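Local coordinates for protein 4-hydroxybutyrate coenzyme A transferase (Shewanella oneidensis, PDB 2OAS) that probably transfers coenzyme A between acyl-CoA thioesters and carboxylates such as acetate and 4-hydroxybutyrate, and binds CoA covalently, at residues Ala303-Leu308 against Asp334-Ala339; Gly229-Leu234 against Thr292-Lys297; Gln195-Leu200 against Arg346-Leu351. One frame throughout, in Å; residues are numbered along the deposited sequence.

Interaction 1 of 3, residues Ala303-Leu308 against Asp334-Ala339; sequences AINSAL and DFIRGA. With COA (coenzyme A), chain C.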
# COMPACT_ATOMS: atom_id res chain seq x y z
N ALA A 303 -3.58 14.45 -4.86
CA ALA A 303 -2.75 13.55 -5.63
C ALA A 303 -3.45 13.09 -6.90
O ALA A 303 -4.47 12.41 -6.85
CB ALA A 303 -2.38 12.36 -4.77
N ILE A 304 -2.87 13.45 -8.03
CA ILE A 304 -3.45 13.10 -9.32
C ILE A 304 -2.50 12.24 -10.13
O ILE A 304 -1.45 12.69 -10.56
CB ILE A 304 -3.77 14.38 -10.11
CG1 ILE A 304 -4.75 15.23 -9.31
CG2 ILE A 304 -4.33 14.02 -11.45
CD1 ILE A 304 -4.91 16.62 -9.86
N ASN A 305 -2.88 10.99 -10.34
CA ASN A 305 -2.05 10.07 -11.10
C ASN A 305 -2.85 9.39 -12.20
O ASN A 305 -4.05 9.63 -12.34
CB ASN A 305 -1.47 9.01 -10.15
CG ASN A 305 -0.51 9.62 -9.14
OD1 ASN A 305 0.69 9.73 -9.40
ND2 ASN A 305 -1.04 10.04 -7.99
N SER A 306 -2.20 8.53 -12.96
CA SER A 306 -2.88 7.84 -14.05
C SER A 306 -2.78 6.33 -13.92
O SER A 306 -2.14 5.82 -13.00
CB SER A 306 -2.31 8.29 -15.40
OG SER A 306 -3.09 7.75 -16.46
N ALA A 307 -3.41 5.63 -14.84
CA ALA A 307 -3.41 4.17 -14.82
C ALA A 307 -3.62 3.57 -16.21
O ALA A 307 -4.07 4.24 -17.13
CB ALA A 307 -4.47 3.67 -13.87
N LEU A 308 -3.30 2.29 -16.34
CA LEU A 308 -3.47 1.59 -17.59
C LEU A 308 -4.78 0.82 -17.64
O LEU A 308 -5.48 0.86 -18.63
CB LEU A 308 -2.31 0.60 -17.79
CG LEU A 308 -0.94 1.26 -17.84
CD1 LEU A 308 0.13 0.19 -17.70
CD2 LEU A 308 -0.78 2.06 -19.14
N ASP A 334 2.01 5.55 -2.70
CA ASP A 334 2.42 6.30 -1.52
C ASP A 334 1.72 7.66 -1.49
O ASP A 334 1.29 8.12 -0.44
CB ASP A 334 3.93 6.49 -1.53
CG ASP A 334 4.68 5.24 -1.09
OD1 ASP A 334 5.91 5.21 -1.25
OD2 ASP A 334 4.04 4.29 -0.58
N PHE A 335 1.60 8.30 -2.66
CA PHE A 335 0.95 9.60 -2.76
C PHE A 335 -0.56 9.52 -2.56
O PHE A 335 -1.19 10.45 -2.05
CB PHE A 335 1.24 10.26 -4.11
CG PHE A 335 2.52 11.03 -4.13
CD1 PHE A 335 2.64 12.20 -3.38
CD2 PHE A 335 3.60 10.59 -4.86
CE1 PHE A 335 3.84 12.91 -3.36
CE2 PHE A 335 4.80 11.29 -4.84
CZ PHE A 335 4.92 12.46 -4.09
N ILE A 336 -1.14 8.40 -2.99
CA ILE A 336 -2.57 8.18 -2.85
C ILE A 336 -2.94 7.89 -1.41
O ILE A 336 -4.01 8.29 -0.94
CB ILE A 336 -3.02 7.04 -3.79
CG1 ILE A 336 -2.95 7.55 -5.24
CG2 ILE A 336 -4.43 6.58 -3.46
CD1 ILE A 336 -3.38 6.53 -6.27
N ARG A 337 -2.04 7.20 -0.70
CA ARG A 337 -2.28 6.89 0.71
C ARG A 337 -2.06 8.15 1.55
O ARG A 337 -2.90 8.50 2.37
CB ARG A 337 -1.34 5.78 1.20
CG ARG A 337 -1.64 5.30 2.65
CD ARG A 337 -3.07 4.78 2.77
NE ARG A 337 -3.40 4.16 4.06
CZ ARG A 337 -2.79 3.10 4.58
NH1 ARG A 337 -1.79 2.51 3.94
NH2 ARG A 337 -3.21 2.60 5.75
N GLY A 338 -0.92 8.81 1.32
CA GLY A 338 -0.58 10.02 2.04
C GLY A 338 -1.67 11.04 1.85
O GLY A 338 -2.00 11.81 2.76
N ALA A 339 -2.24 11.05 0.65
CA ALA A 339 -3.31 11.97 0.35
C ALA A 339 -4.54 11.63 1.20
O ALA A 339 -5.25 12.54 1.63
CB ALA A 339 -3.66 11.89 -1.13
N1A COA C . -4.98 -2.24 -22.52
C2A COA C . -4.27 -2.36 -23.79
N3A COA C . -3.44 -1.19 -24.13
C4A COA C . -3.36 0.00 -23.28
C5A COA C . -4.06 0.11 -22.02
C6A COA C . -4.91 -1.05 -21.66
N6A COA C . -5.65 -1.04 -20.45
N7A COA C . -3.81 1.34 -21.43
C8A COA C . -2.92 1.98 -22.31
N9A COA C . -2.63 1.18 -23.45
C1B COA C . -1.78 1.50 -24.58
C2B COA C . -2.04 2.80 -25.40
O2B COA C . -2.55 2.55 -26.66
C3B COA C . -0.72 3.57 -25.42
O3B COA C . -0.32 3.85 -26.80
P3B COA C . 1.00 4.64 -27.19
O7A COA C . 1.12 5.98 -26.58
O8A COA C . 2.19 3.84 -26.76
O9A COA C . 1.06 4.74 -28.64
C4B COA C . 0.27 2.78 -24.66
O4B COA C . -0.36 1.58 -24.18
C5B COA C . 0.75 3.87 -23.61
O5B COA C . -0.32 4.29 -22.75
P1A COA C . -0.54 5.78 -22.07
O1A COA C . -0.59 6.86 -23.01
O2A COA C . -1.80 5.84 -21.23
O3A COA C . 0.73 5.89 -21.13
P2A COA C . 1.03 7.11 -20.21
O4A COA C . 2.31 7.69 -20.59
O5A COA C . 0.01 8.13 -20.33
O6A COA C . 0.98 6.80 -18.78
CBP COA C . 0.98 5.29 -16.75
CCP COA C . 0.12 6.08 -17.89
CDP COA C . 1.60 4.28 -17.78
CEP COA C . 0.03 4.51 -15.74
CAP COA C . 2.19 6.22 -16.03
OAP COA C . 1.37 7.21 -15.34
C9P COA C . 3.02 5.48 -14.98
O9P COA C . 4.16 5.15 -15.29
N8P COA C . 2.43 5.24 -13.72
C7P COA C . 2.92 4.60 -12.51
C6P COA C . 2.92 5.44 -11.18
C5P COA C . 4.09 6.31 -10.97
O5P COA C . 4.61 6.40 -9.85
N4P COA C . 4.56 7.00 -12.15
C3P COA C . 5.67 7.91 -12.36
C2P COA C . 5.80 9.12 -11.35
S1P COA C . 7.44 9.23 -10.58
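In the beta-alpha-beta unit built from strand 301-305, helix 332-341 and strand 346-350, Ala303 and Asn305 of the first strand meet Phe335, Ile336 and Ala339 of the helix. The strand and helix segments run nearly antiparallel, at 152°. Their axes come within 8.3 Å. The alanines at the interface are consistent with this short distance. The methyl of Ala303 points at the helix and lies 3.9 Å from Ala339 CB. The same Ala303 CB sits 3.5 Å from the backbone oxygen of Phe335. The Phe335 ring leads away from the strand. Ile336 adds the flank of its longer branch: its CG1 is 4.2 Å from Asn305 ND2, and the two side chains slant past each other. Asn305 makes no hydrogen bond to 334-339; its ND2 is bonded to Gln208 OE1. Beyond the strand, the chain continues as Ser306 to Leu308 along the coenzyme. Ala307 CA rests 3.6 Å from the pantetheine methyl CEP. Leu308 O accepts a short, nearly straight hydrogen bond from the adenine amine N6A of coenzyme A, 2.6 Å long with an angle of 169°. The Leu308 side chain turns CG anti to its carbonyl carbon (chi1 -61°), which lays CD2 3.5 Å from the other pantetheine methyl, CDP. CD2 also reaches the adenine carbon C8A. With an alanine at Leu308, the backbone bond would remain, but CDP and C8A would probably lose the apolar cover of CD2, leaving a gap beside the pantetheine methyls. Ser306 O is held by Gln332 NE2, from the start of the same helix. A strand whose following loop carries the cofactor, with the next helix packed on the sheet, is typical of Rossmann-like alpha/beta domains.

Interaction 2 of 3, residues Gly229-Leu234 against Thr292-Lys297; sequences GVHTEL and TSIIRK. With COA (coenzyme A), chain C.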
# COMPACT_ATOMS: atom_id res chain seq x y z
N GLY A 229 -0.18 24.64 -3.41
CA GLY A 229 1.15 24.22 -3.06
C GLY A 229 1.63 23.12 -3.97
O GLY A 229 0.87 22.61 -4.79
N VAL A 230 2.90 22.75 -3.84
CA VAL A 230 3.47 21.70 -4.67
C VAL A 230 4.43 20.79 -3.88
O VAL A 230 5.41 21.25 -3.30
CB VAL A 230 4.23 22.33 -5.89
CG1 VAL A 230 5.07 21.29 -6.60
CG2 VAL A 230 3.23 22.96 -6.86
N HIS A 231 4.11 19.51 -3.86
CA HIS A 231 4.92 18.47 -3.21
C HIS A 231 4.68 17.24 -4.08
O HIS A 231 3.77 16.45 -3.84
CB HIS A 231 4.45 18.20 -1.78
CG HIS A 231 5.37 17.30 -1.02
ND1 HIS A 231 6.37 17.78 -0.20
CD2 HIS A 231 5.54 15.96 -1.06
CE1 HIS A 231 7.11 16.78 0.23
NE2 HIS A 231 6.63 15.66 -0.27
N THR A 232 5.51 17.09 -5.10
CA THR A 232 5.31 16.03 -6.06
C THR A 232 6.56 15.23 -6.40
O THR A 232 7.68 15.60 -6.04
CB THR A 232 4.71 16.66 -7.34
OG1 THR A 232 4.57 15.69 -8.38
CG2 THR A 232 5.59 17.80 -7.80
N GLU A 233 6.35 14.12 -7.08
CA GLU A 233 7.44 13.28 -7.53
C GLU A 233 8.25 13.97 -8.62
O GLU A 233 9.45 13.83 -8.73
CB GLU A 233 6.91 12.13 -8.38
CG GLU A 233 7.14 10.75 -7.78
CD GLU A 233 7.13 9.65 -8.82
OE1 GLU A 233 6.71 8.52 -8.49
N LEU A 234 7.54 14.79 -9.40
CA LEU A 234 8.19 15.56 -10.47
C LEU A 234 7.22 16.61 -10.99
O LEU A 234 6.03 16.57 -10.67
CB LEU A 234 8.61 14.65 -11.64
CG LEU A 234 7.49 14.26 -12.62
CD1 LEU A 234 8.05 13.62 -13.91
CD2 LEU A 234 6.54 13.32 -11.91
N THR A 292 5.14 8.59 2.63
CA THR A 292 3.78 8.87 3.07
C THR A 292 3.77 9.59 4.42
O THR A 292 2.90 10.42 4.68
CB THR A 292 2.94 7.56 3.17
OG1 THR A 292 3.48 6.70 4.19
CG2 THR A 292 2.97 6.83 1.83
N SER A 293 4.74 9.27 5.26
CA SER A 293 4.83 9.90 6.56
C SER A 293 5.08 11.41 6.43
O SER A 293 4.69 12.20 7.30
CB SER A 293 5.94 9.23 7.37
OG SER A 293 6.26 9.98 8.53
N ILE A 294 5.73 11.81 5.34
CA ILE A 294 6.01 13.24 5.11
C ILE A 294 4.89 13.91 4.33
O ILE A 294 4.46 15.01 4.67
CB ILE A 294 7.33 13.42 4.36
CG1 ILE A 294 8.49 13.04 5.27
CG2 ILE A 294 7.48 14.86 3.89
CD1 ILE A 294 9.82 13.09 4.59
N ILE A 295 4.42 13.23 3.29
CA ILE A 295 3.35 13.76 2.45
C ILE A 295 2.10 14.15 3.23
O ILE A 295 1.49 15.20 2.97
CB ILE A 295 2.95 12.72 1.38
CG1 ILE A 295 4.19 12.24 0.63
CG2 ILE A 295 1.93 13.32 0.42
CD1 ILE A 295 3.91 11.17 -0.39
N ARG A 296 1.71 13.31 4.19
CA ARG A 296 0.54 13.54 5.04
C ARG A 296 0.69 14.79 5.91
O ARG A 296 -0.30 15.29 6.45
CB ARG A 296 0.31 12.33 5.97
CG ARG A 296 1.30 12.25 7.13
CD ARG A 296 1.04 11.04 8.04
NE ARG A 296 -0.34 10.99 8.53
CZ ARG A 296 -0.81 10.04 9.32
NH1 ARG A 296 -0.02 9.05 9.72
NH2 ARG A 296 -2.09 10.07 9.70
N LYS A 297 1.91 15.31 6.05
CA LYS A 297 2.13 16.50 6.87
C LYS A 297 1.48 17.75 6.28
O LYS A 297 1.18 18.71 7.01
CB LYS A 297 3.63 16.75 7.11
CG LYS A 297 4.30 15.71 7.99
CD LYS A 297 5.78 16.00 8.19
CE LYS A 297 6.43 14.96 9.11
NZ LYS A 297 7.88 15.24 9.33
N1A COA C . -4.98 -2.24 -22.52
C2A COA C . -4.27 -2.36 -23.79
N3A COA C . -3.44 -1.19 -24.13
C4A COA C . -3.36 0.00 -23.28
C5A COA C . -4.06 0.11 -22.02
C6A COA C . -4.91 -1.05 -21.66
N6A COA C . -5.65 -1.04 -20.45
N7A COA C . -3.81 1.34 -21.43
C8A COA C . -2.92 1.98 -22.31
N9A COA C . -2.63 1.18 -23.45
C1B COA C . -1.78 1.50 -24.58
C2B COA C . -2.04 2.80 -25.40
O2B COA C . -2.55 2.55 -26.66
C3B COA C . -0.72 3.57 -25.42
O3B COA C . -0.32 3.85 -26.80
P3B COA C . 1.00 4.64 -27.19
O7A COA C . 1.12 5.98 -26.58
O8A COA C . 2.19 3.84 -26.76
O9A COA C . 1.06 4.74 -28.64
C4B COA C . 0.27 2.78 -24.66
O4B COA C . -0.36 1.58 -24.18
C5B COA C . 0.75 3.87 -23.61
O5B COA C . -0.32 4.29 -22.75
P1A COA C . -0.54 5.78 -22.07
O1A COA C . -0.59 6.86 -23.01
O2A COA C . -1.80 5.84 -21.23
O3A COA C . 0.73 5.89 -21.13
P2A COA C . 1.03 7.11 -20.21
O4A COA C . 2.31 7.69 -20.59
O5A COA C . 0.01 8.13 -20.33
O6A COA C . 0.98 6.80 -18.78
CBP COA C . 0.98 5.29 -16.75
CCP COA C . 0.12 6.08 -17.89
CDP COA C . 1.60 4.28 -17.78
CEP COA C . 0.03 4.51 -15.74
CAP COA C . 2.19 6.22 -16.03
OAP COA C . 1.37 7.21 -15.34
C9P COA C . 3.02 5.48 -14.98
O9P COA C . 4.16 5.15 -15.29
N8P COA C . 2.43 5.24 -13.72
C7P COA C . 2.92 4.60 -12.51
C6P COA C . 2.92 5.44 -11.18
C5P COA C . 4.09 6.31 -10.97
O5P COA C . 4.61 6.40 -9.85
N4P COA C . 4.56 7.00 -12.15
C3P COA C . 5.67 7.91 -12.36
C2P COA C . 5.80 9.12 -11.35
S1P COA C . 7.44 9.23 -10.58
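His231 is the residue of 229-234 that meets helix 292-295, where it touches Ile294 and Ile295. The segment starts as a strand: Gly229 pairs through its backbone with Asp205 and Leu207. Val230 comes next, and its N and O are bonded to the side chains of Asn250 and Lys253. His231 then points its side chain at the helix. CG is anti to the backbone N (chi1 -172°), which carries the imidazole to Ile294 and Ile295. Ring atom CE1 lies 4.1 Å from the branch methyl CG2 of Ile294, and the two side chains cross at about a right angle. His231 NE2 is 4.3 Å from Ile295 CG1. Both isoleucines approach the ring obliquely. NE2 also hydrogen-bonds Val289 O, which fixes the turn of the ring. Thr232 reaches over its neighbour: its OG1 donates to Leu234 O at 2.9 Å, with the hydroxyl tilted 21° from the carbonyl plane. Thr232 OG1 also accepts a bond from Met209 N. Two bonds therefore grip this hydroxyl. One links Thr232 to Leu234 across Glu233, and the other ties Thr232 to Met209, just after strand 206-208. Glu233 CD is bonded covalently to the coenzyme sulfur S1P, at 1.8 Å. OE1 is its one modelled carboxyl oxygen, consistent with a glutamyl-CoA thioester such as acetate CoA-transferases form during catalysis. The chain is extended beyond CG and presents the carboxyl carbon to the sulfur. The segment lies beside strands 206-208 and 260-262, with His231 on Val261 and Thr232 on Gln208 and Thr262. On the helical side, Phe335 of helix 332-341 touches both Ile295 and Glu233, so the ring wedges between helix 292-295 and the thioester site.

Interaction 3 of 3, residues Gln195-Leu200 against Arg346-Leu351; sequences QHVAEL and RSVIAL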
# COMPACT_ATOMS: atom_id res chain seq x y z
N GLN A 195 -10.98 18.95 -17.04
CA GLN A 195 -12.09 19.72 -16.48
C GLN A 195 -12.69 19.03 -15.27
O GLN A 195 -12.93 19.67 -14.24
CB GLN A 195 -13.16 19.93 -17.55
CG GLN A 195 -12.64 20.54 -18.84
CD GLN A 195 -13.72 20.70 -19.90
OE1 GLN A 195 -14.44 19.74 -20.23
NE2 GLN A 195 -13.85 21.91 -20.44
N HIS A 196 -12.94 17.73 -15.38
CA HIS A 196 -13.52 16.99 -14.27
C HIS A 196 -12.63 17.05 -13.04
O HIS A 196 -13.11 17.35 -11.95
CB HIS A 196 -13.76 15.53 -14.66
CG HIS A 196 -14.81 15.35 -15.71
ND1 HIS A 196 -16.09 15.84 -15.57
CD2 HIS A 196 -14.78 14.72 -16.90
CE1 HIS A 196 -16.80 15.52 -16.63
NE2 HIS A 196 -16.03 14.83 -17.46
N VAL A 197 -11.34 16.77 -13.22
CA VAL A 197 -10.42 16.78 -12.09
C VAL A 197 -10.35 18.17 -11.46
O VAL A 197 -10.34 18.32 -10.24
CB VAL A 197 -9.00 16.37 -12.51
CG1 VAL A 197 -8.13 16.24 -11.29
CG2 VAL A 197 -9.03 15.06 -13.27
N ALA A 198 -10.31 19.18 -12.32
CA ALA A 198 -10.23 20.57 -11.88
C ALA A 198 -11.32 20.91 -10.86
O ALA A 198 -11.08 21.69 -9.95
CB ALA A 198 -10.33 21.49 -13.07
N GLU A 199 -12.50 20.32 -11.01
CA GLU A 199 -13.59 20.59 -10.08
C GLU A 199 -13.37 20.00 -8.69
O GLU A 199 -13.99 20.43 -7.73
CB GLU A 199 -14.92 20.10 -10.65
CG GLU A 199 -15.57 21.08 -11.61
CD GLU A 199 -16.91 20.60 -12.16
OE1 GLU A 199 -16.94 19.55 -12.86
OE2 GLU A 199 -17.94 21.26 -11.89
N LEU A 200 -12.47 19.02 -8.60
CA LEU A 200 -12.17 18.41 -7.31
C LEU A 200 -11.10 19.20 -6.56
O LEU A 200 -10.97 19.07 -5.35
CB LEU A 200 -11.70 16.96 -7.47
CG LEU A 200 -12.72 15.85 -7.77
CD1 LEU A 200 -13.84 15.87 -6.73
CD2 LEU A 200 -13.30 16.05 -9.14
N ARG A 346 -7.28 14.52 -0.99
CA ARG A 346 -8.02 13.74 -1.98
C ARG A 346 -7.05 13.23 -3.02
O ARG A 346 -6.04 13.87 -3.30
CB ARG A 346 -9.08 14.62 -2.64
CG ARG A 346 -10.17 15.07 -1.71
CD ARG A 346 -10.46 16.53 -1.92
NE ARG A 346 -9.38 17.34 -1.38
CZ ARG A 346 -8.94 18.46 -1.95
NH1 ARG A 346 -9.49 18.89 -3.07
NH2 ARG A 346 -7.94 19.13 -1.39
N SER A 347 -7.35 12.06 -3.58
CA SER A 347 -6.50 11.50 -4.62
C SER A 347 -7.41 11.23 -5.80
O SER A 347 -8.63 11.14 -5.65
CB SER A 347 -5.85 10.18 -4.16
OG SER A 347 -6.78 9.11 -4.15
N VAL A 348 -6.82 11.10 -6.98
CA VAL A 348 -7.58 10.85 -8.17
C VAL A 348 -6.75 10.09 -9.19
O VAL A 348 -5.59 10.44 -9.46
CB VAL A 348 -8.08 12.17 -8.81
CG1 VAL A 348 -8.73 11.91 -10.14
CG2 VAL A 348 -9.10 12.85 -7.89
N ILE A 349 -7.35 9.05 -9.75
CA ILE A 349 -6.72 8.25 -10.78
C ILE A 349 -7.43 8.67 -12.05
O ILE A 349 -8.61 8.36 -12.23
CB ILE A 349 -6.96 6.75 -10.57
CG1 ILE A 349 -6.23 6.27 -9.33
CG2 ILE A 349 -6.42 5.97 -11.75
CD1 ILE A 349 -4.74 6.18 -9.53
N ALA A 350 -6.71 9.40 -12.91
CA ALA A 350 -7.25 9.90 -14.18
C ALA A 350 -6.71 9.14 -15.38
O ALA A 350 -5.50 8.99 -15.54
CB ALA A 350 -6.91 11.38 -14.33
N LEU A 351 -7.62 8.66 -16.22
CA LEU A 351 -7.21 7.93 -17.41
C LEU A 351 -8.30 7.95 -18.47
O LEU A 351 -9.47 8.14 -18.16
CB LEU A 351 -6.87 6.49 -17.06
CG LEU A 351 -8.02 5.53 -16.72
CD1 LEU A 351 -7.41 4.18 -16.39
CD2 LEU A 351 -8.84 6.03 -15.54
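Val197 of helix 188-200 packs on Val348 and Ala350 of strand 346-350, and Leu200 covers Val348 and meets Arg346. The helix and strand segments run antiparallel at 176°, with axes 10.2 Å apart. The two valines have the same side-chain conformation. In each, CG1 lies opposite the backbone N, with chi1 of -174° in Val197 and 173° in Val348. In Val197 this leaves CG2 to do the touching. It is 4.4 Å from Ala350 CB and 4.5 Å from Val348 CG1, so one methyl straddles two alternate strand residues. Leu200 is a looser neighbour: its CG is 4.7 Å from Val348 CG2. Arg346 is folded rather than extended, with bends at chi2 and chi3 and a chi2 value away from the staggered positions. The folding brings its guanidinium round to the helix. NH1 gives a weak hydrogen bond to Leu200 O, at 2.7 Å but poorly directed. The oxygen sits at the edge of the guanidinium, near its plane. The stronger partner of Arg346 is Asp205, which forms a salt bridge with NH2, while NE is bonded to Gly344 O. Ser347 and Ile349 alternate with these residues and meet helix 332-341, so the strand is covered by a helix on each face. The chemistry is mainly apolar contact between branched side chains and an alanine methyl. One charged group adds a weak bond to a main-chain oxygen, and its charge is likely to be balanced chiefly by Asp205.

From the N terminus, 195-200 opens the longest loop, closed by 346-351 in interaction 3, which ties helix 188-200 to strand 346-350. Within that span, 229-234 and 292-297 close interaction 2, tying the thioester segment to helix 292-295. Then 303-308 and 334-339 close interaction 1, tying strand 301-305 to helix 332-341. Interactions 1 and 2 follow in series, both nest within interaction 3, and none cross. All three reach the same mixed sheet. Interactions 1 and 3 use the neighbouring strands 301-305 and 346-350, and Ala303 O lies 2.7 Å from Val348 N, probably hydrogen-bonded. Interactions 1 and 2 meet where Asp334 packs beside Thr292, and both touch the coenzyme. Interactions 2 and 3 do not touch.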